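PDB 1K32: tricorn protease, which probably hydrolyses peptides as a serine protease in a pathway of intracellular protein degradation, with beta-propeller domains thought to gate the passage of substrate. Local coordinates for residues P14-R26 with F29-K41. Numbering follows the deposited sequence.
Sequences PNLLLNPDIHGDR and FVCCDDLWEHDLK
Leu18 and Val30 form an antiparallel hydrogen-bonded pair, Leu18 N to Val30 O 3.1 Å and Val30 N to Leu18 O 2.9 Å, joining strand 18-23 to strand 26-31; strand 26-31 in turn meets strand 34-39 through the non-hydrogen-bonded pair Arg26 and Asp39, beside which Leu40 N gives a 2.8 Å bond to Asp25 O. The His23-Arg26 type II' turn links strand 18-23 to strand 26-31, and its second position, with positive phi, suits Gly24.

Apolar side chains gather at the Leu18 end. With chi1 at 59°, the Phe29 ring lies with Trp36 CB over one face, offset toward the rim, and His38 CB at its edge; Leu17 CD2 approaches its CE1 obliquely at 3.9 Å. The rigid apolar ring of Pro20 rests its CB against Phe29 CB. Cys31 SG, small and polarisable, packs at 3.4 Å from Asn15 CB, while the Asn15 amide bonds to the backbone of Leu285 and Glu286. A water accepts from Cys32 N and donates to Leu16 O, continuing the contact where direct pairing stops.

Polar groups hold the turn end. Arg26, bent at chi2 and chi3, presents NE to Glu37 OE2 in a long 3.5 Å salt bridge, the two planes 68° apart; Glu37 is held chiefly by Arg46, through OE1. Asp39 OD1 accepts a weak bond from Lys41 N, and its OD2 bonds to Ser42.

These strands open a four-stranded antiparallel sheet, consistent with a propeller blade: the Leu18 end combines two backbone bonds with apolar packing and a bridging water, the Asp25 end one backbone bond with charged groups.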
loop_
_atom_site.group_PDB
_atom_site.type_symbol
_atom_site.label_atom_id
_atom_site.label_comp_id
_atom_site.label_asym_id
_atom_site.label_seq_id
_atom_site.Cartn_x
_atom_site.Cartn_y
_atom_site.Cartn_z
ATOM N N PRO A 14 -41.908 -52.062 -24.824
ATOM C CA PRO A 14 -42.798 -51.141 -25.532
ATOM C C PRO A 14 -42.635 -49.699 -25.071
ATOM O O PRO A 14 -42.015 -49.435 -24.042
ATOM C CB PRO A 14 -44.186 -51.703 -25.223
ATOM C CG PRO A 14 -44.019 -52.228 -23.837
ATOM C CD PRO A 14 -42.656 -52.893 -23.860
ATOM N N ASN A 15 -43.194 -48.772 -25.842
ATOM C CA ASN A 15 -43.121 -47.353 -25.513
ATOM C C ASN A 15 -44.449 -46.808 -24.976
ATOM O O ASN A 15 -45.507 -47.411 -25.156
ATOM C CB ASN A 15 -42.727 -46.540 -26.750
ATOM C CG ASN A 15 -41.295 -46.786 -27.193
ATOM O OD1 ASN A 15 -41.037 -47.598 -28.084
ATOM N ND2 ASN A 15 -40.355 -46.079 -26.573
ATOM N N LEU A 16 -44.385 -45.660 -24.311
ATOM C CA LEU A 16 -45.579 -45.010 -23.797
ATOM C C LEU A 16 -46.076 -44.142 -24.965
ATOM O O LEU A 16 -45.401 -43.200 -25.370
ATOM C CB LEU A 16 -45.228 -44.130 -22.592
ATOM C CG LEU A 16 -46.378 -43.481 -21.819
ATOM C CD1 LEU A 16 -47.067 -44.529 -20.944
ATOM C CD2 LEU A 16 -45.836 -42.345 -20.951
ATOM N N LEU A 17 -47.240 -44.466 -25.516
ATOM C CA LEU A 17 -47.771 -43.710 -26.649
ATOM C C LEU A 17 -48.815 -42.712 -26.165
ATOM O O LEU A 17 -49.655 -43.051 -25.332
ATOM C CB LEU A 17 -48.380 -44.672 -27.672
ATOM C CG LEU A 17 -47.492 -45.854 -28.093
ATOM C CD1 LEU A 17 -48.148 -46.580 -29.254
ATOM C CD2 LEU A 17 -46.091 -45.364 -28.496
ATOM N N LEU A 18 -48.784 -41.492 -26.695
ATOM C CA LEU A 18 -49.731 -40.481 -26.241
ATOM C C LEU A 18 -50.227 -39.486 -27.282
ATOM O O LEU A 18 -49.733 -39.419 -28.410
ATOM C CB LEU A 18 -49.093 -39.666 -25.108
ATOM C CG LEU A 18 -48.194 -40.394 -24.114
ATOM C CD1 LEU A 18 -46.867 -39.657 -24.025
ATOM C CD2 LEU A 18 -48.870 -40.481 -22.761
ATOM N N ASN A 19 -51.225 -38.722 -26.857
ATOM C CA ASN A 19 -51.823 -37.635 -27.626
ATOM C C ASN A 19 -51.862 -37.836 -29.137
ATOM O O ASN A 19 -51.068 -37.274 -29.874
ATOM C CB ASN A 19 -51.083 -36.346 -27.257
ATOM C CG ASN A 19 -51.105 -36.083 -25.744
ATOM O OD1 ASN A 19 -50.386 -35.228 -25.229
ATOM N ND2 ASN A 19 -51.946 -36.820 -25.035
ATOM N N PRO A 20 -52.827 -38.619 -29.612
ATOM C CA PRO A 20 -52.938 -38.884 -31.041
ATOM C C PRO A 20 -53.972 -38.028 -31.764
ATOM O O PRO A 20 -54.813 -37.389 -31.147
ATOM C CB PRO A 20 -53.338 -40.343 -31.047
ATOM C CG PRO A 20 -54.399 -40.332 -29.944
ATOM C CD PRO A 20 -53.745 -39.493 -28.851
ATOM N N ASP A 21 -53.895 -38.044 -33.087
ATOM C CA ASP A 21 -54.843 -37.345 -33.943
ATOM C C ASP A 21 -55.024 -38.356 -35.066
ATOM O O ASP A 21 -54.206 -39.256 -35.227
ATOM C CB ASP A 21 -54.269 -36.034 -34.490
ATOM C CG ASP A 21 -55.334 -35.171 -35.194
ATOM O OD1 ASP A 21 -54.978 -34.095 -35.733
ATOM O OD2 ASP A 21 -56.526 -35.563 -35.208
ATOM N N ILE A 22 -56.086 -38.233 -35.840
ATOM C CA ILE A 22 -56.306 -39.202 -36.894
ATOM C C ILE A 22 -56.872 -38.556 -38.138
ATOM O O ILE A 22 -57.611 -37.584 -38.054
ATOM C CB ILE A 22 -57.271 -40.308 -36.418
ATOM C CG1 ILE A 22 -57.491 -41.330 -37.536
ATOM C CG2 ILE A 22 -58.591 -39.683 -35.986
ATOM C CD1 ILE A 22 -58.250 -42.561 -37.104
ATOM N N HIS A 23 -56.495 -39.100 -39.290
ATOM C CA HIS A 23 -56.983 -38.626 -40.583
ATOM C C HIS A 23 -57.009 -39.833 -41.505
ATOM O O HIS A 23 -55.966 -40.310 -41.945
ATOM C CB HIS A 23 -56.074 -37.551 -41.177
ATOM C CG HIS A 23 -56.642 -36.901 -42.400
ATOM N ND1 HIS A 23 -57.575 -35.889 -42.340
ATOM C CD2 HIS A 23 -56.456 -37.161 -43.717
ATOM C CE1 HIS A 23 -57.942 -35.555 -43.565
ATOM N NE2 HIS A 23 -57.277 -36.313 -44.418
ATOM N N GLY A 24 -58.208 -40.330 -41.782
ATOM C CA GLY A 24 -58.346 -41.497 -42.638
ATOM C C GLY A 24 -57.704 -42.720 -42.008
ATOM O O GLY A 24 -58.111 -43.169 -40.936
ATOM N N ASP A 25 -56.700 -43.266 -42.681
ATOM C CA ASP A 25 -55.991 -44.435 -42.179
ATOM C C ASP A 25 -54.666 -44.046 -41.556
ATOM O O ASP A 25 -53.833 -44.912 -41.279
ATOM C CB ASP A 25 -55.720 -45.429 -43.308
ATOM C CG ASP A 25 -56.970 -46.128 -43.773
ATOM O OD1 ASP A 25 -57.694 -46.651 -42.900
ATOM O OD2 ASP A 25 -57.224 -46.156 -44.999
ATOM N N ARG A 26 -54.464 -42.748 -41.348
ATOM C CA ARG A 26 -53.216 -42.288 -40.760
ATOM C C ARG A 26 -53.458 -41.761 -39.362
ATOM O O ARG A 26 -54.409 -41.029 -39.114
ATOM C CB ARG A 26 -52.567 -41.184 -41.611
ATOM C CG ARG A 26 -52.395 -41.539 -43.081
ATOM C CD ARG A 26 -51.175 -40.860 -43.696
ATOM N NE ARG A 26 -51.148 -39.404 -43.529
ATOM C CZ ARG A 26 -52.050 -38.565 -44.032
ATOM N NH1 ARG A 26 -51.925 -37.265 -43.827
ATOM N NH2 ARG A 26 -53.084 -39.022 -44.725
ATOM N N PHE A 29 -48.987 -39.537 -33.403
ATOM C CA PHE A 29 -48.965 -39.585 -31.958
ATOM C C PHE A 29 -47.566 -39.255 -31.483
ATOM O O PHE A 29 -46.631 -39.189 -32.277
ATOM C CB PHE A 29 -49.381 -40.993 -31.475
ATOM C CG PHE A 29 -48.498 -42.099 -31.990
ATOM C CD1 PHE A 29 -47.305 -42.422 -31.338
ATOM C CD2 PHE A 29 -48.819 -42.771 -33.168
ATOM C CE1 PHE A 29 -46.443 -43.390 -31.856
ATOM C CE2 PHE A 29 -47.960 -43.745 -33.696
ATOM C CZ PHE A 29 -46.768 -44.051 -33.037
ATOM N N VAL A 30 -47.434 -39.046 -30.177
ATOM C CA VAL A 30 -46.148 -38.721 -29.597
ATOM C C VAL A 30 -45.555 -39.942 -28.913
ATOM O O VAL A 30 -46.265 -40.726 -28.278
ATOM C CB VAL A 30 -46.264 -37.579 -28.555
ATOM C CG1 VAL A 30 -44.910 -37.348 -27.911
ATOM C CG2 VAL A 30 -46.762 -36.275 -29.230
ATOM N N CYS A 31 -44.249 -40.106 -29.079
ATOM C CA CYS A 31 -43.510 -41.202 -28.464
ATOM C C CYS A 31 -42.101 -40.677 -28.287
ATOM O O CYS A 31 -41.485 -40.228 -29.259
ATOM C CB CYS A 31 -43.497 -42.443 -29.368
ATOM S SG CYS A 31 -42.472 -43.789 -28.728
ATOM N N CYS A 32 -41.598 -40.735 -27.056
ATOM C CA CYS A 32 -40.267 -40.233 -26.724
ATOM C C CYS A 32 -40.135 -38.742 -27.081
ATOM O O CYS A 32 -39.092 -38.293 -27.569
ATOM C CB CYS A 32 -39.172 -41.042 -27.437
ATOM S SG CYS A 32 -38.981 -42.766 -26.900
ATOM N N ASP A 33 -41.205 -37.987 -26.839
ATOM C CA ASP A 33 -41.226 -36.543 -27.088
ATOM C C ASP A 33 -41.214 -36.156 -28.569
ATOM O O ASP A 33 -41.272 -34.980 -28.903
ATOM C CB ASP A 33 -40.030 -35.879 -26.397
ATOM C CG ASP A 33 -39.882 -36.294 -24.944
ATOM O OD1 ASP A 33 -38.862 -35.917 -24.332
ATOM O OD2 ASP A 33 -40.778 -36.987 -24.412
ATOM N N ASP A 34 -41.135 -37.140 -29.457
ATOM C CA ASP A 34 -41.115 -36.865 -30.891
ATOM C C ASP A 34 -42.460 -37.233 -31.520
ATOM O O ASP A 34 -43.284 -37.884 -30.889
ATOM C CB ASP A 34 -39.972 -37.644 -31.544
ATOM C CG ASP A 34 -38.597 -37.093 -31.164
ATOM O OD1 ASP A 34 -37.614 -37.854 -31.174
ATOM O OD2 ASP A 34 -38.498 -35.892 -30.870
ATOM N N LEU A 35 -42.682 -36.814 -32.759
ATOM C CA LEU A 35 -43.939 -37.093 -33.444
ATOM C C LEU A 35 -43.782 -38.278 -34.381
ATOM O O LEU A 35 -42.818 -38.357 -35.139
ATOM C CB LEU A 35 -44.391 -35.869 -34.260
ATOM C CG LEU A 35 -45.868 -35.449 -34.302
ATOM C CD1 LEU A 35 -46.168 -34.804 -35.657
ATOM C CD2 LEU A 35 -46.788 -36.632 -34.044
ATOM N N TRP A 36 -44.746 -39.188 -34.349
ATOM C CA TRP A 36 -44.690 -40.366 -35.208
ATOM C C TRP A 36 -45.957 -40.481 -36.042
ATOM O O TRP A 36 -46.986 -39.895 -35.708
ATOM C CB TRP A 36 -44.548 -41.647 -34.368
ATOM C CG TRP A 36 -43.285 -41.752 -33.569
ATOM C CD1 TRP A 36 -42.954 -41.026 -32.458
ATOM C CD2 TRP A 36 -42.196 -42.658 -33.796
ATOM N NE1 TRP A 36 -41.731 -41.427 -31.978
ATOM C CE2 TRP A 36 -41.243 -42.427 -32.780
ATOM C CE3 TRP A 36 -41.931 -43.639 -34.762
ATOM C CZ2 TRP A 36 -40.046 -43.143 -32.699
ATOM C CZ3 TRP A 36 -40.733 -44.353 -34.684
ATOM C CH2 TRP A 36 -39.808 -44.099 -33.657
ATOM N N GLU A 37 -45.884 -41.251 -37.124
ATOM C CA GLU A 37 -47.045 -41.462 -37.975
ATOM C C GLU A 37 -47.211 -42.962 -38.202
ATOM O O GLU A 37 -46.247 -43.671 -38.488
ATOM C CB GLU A 37 -46.902 -40.733 -39.323
ATOM C CG GLU A 37 -48.237 -40.563 -40.029
ATOM C CD GLU A 37 -48.145 -39.861 -41.374
ATOM O OE1 GLU A 37 -47.801 -40.527 -42.375
ATOM O OE2 GLU A 37 -48.418 -38.639 -41.432
ATOM N N HIS A 38 -48.440 -43.437 -38.049
ATOM C CA HIS A 38 -48.747 -44.845 -38.228
ATOM C C HIS A 38 -49.857 -45.013 -39.264
ATOM O O HIS A 38 -50.886 -44.346 -39.201
ATOM C CB HIS A 38 -49.165 -45.448 -36.882
ATOM C CG HIS A 38 -49.531 -46.897 -36.955
ATOM N ND1 HIS A 38 -50.838 -47.337 -36.935
ATOM C CD2 HIS A 38 -48.761 -48.005 -37.062
ATOM C CE1 HIS A 38 -50.854 -48.656 -37.026
ATOM N NE2 HIS A 38 -49.607 -49.086 -37.103
ATOM N N ASP A 39 -49.625 -45.882 -40.237
ATOM C CA ASP A 39 -50.621 -46.141 -41.269
ATOM C C ASP A 39 -51.344 -47.439 -40.926
ATOM O O ASP A 39 -50.730 -48.504 -40.843
ATOM C CB ASP A 39 -49.963 -46.252 -42.650
ATOM C CG ASP A 39 -50.939 -46.719 -43.727
ATOM O OD1 ASP A 39 -52.047 -46.153 -43.833
ATOM O OD2 ASP A 39 -50.598 -47.654 -44.471
ATOM N N LEU A 40 -52.651 -47.331 -40.715
ATOM C CA LEU A 40 -53.482 -48.473 -40.371
ATOM C C LEU A 40 -53.560 -49.478 -41.511
ATOM O O LEU A 40 -53.752 -50.668 -41.280
ATOM C CB LEU A 40 -54.895 -48.004 -40.027
ATOM C CG LEU A 40 -55.026 -47.073 -38.827
ATOM C CD1 LEU A 40 -56.398 -46.412 -38.824
ATOM C CD2 LEU A 40 -54.782 -47.877 -37.561
ATOM N N LYS A 41 -53.416 -48.999 -42.742
ATOM C CA LYS A 41 -53.496 -49.888 -43.895
ATOM C C LYS A 41 -52.264 -50.772 -44.025
ATOM O O LYS A 41 -52.381 -51.988 -44.114
ATOM C CB LYS A 41 -53.695 -49.076 -45.181
ATOM C CG LYS A 41 -53.948 -49.928 -46.419
ATOM C CD LYS A 41 -54.314 -49.063 -47.621
ATOM C CE LYS A 41 -54.787 -49.912 -48.794
ATOM N NZ LYS A 41 -55.121 -49.064 -49.980
HETATM O O HOH W 1 -42.925 -41.911 -25.157
#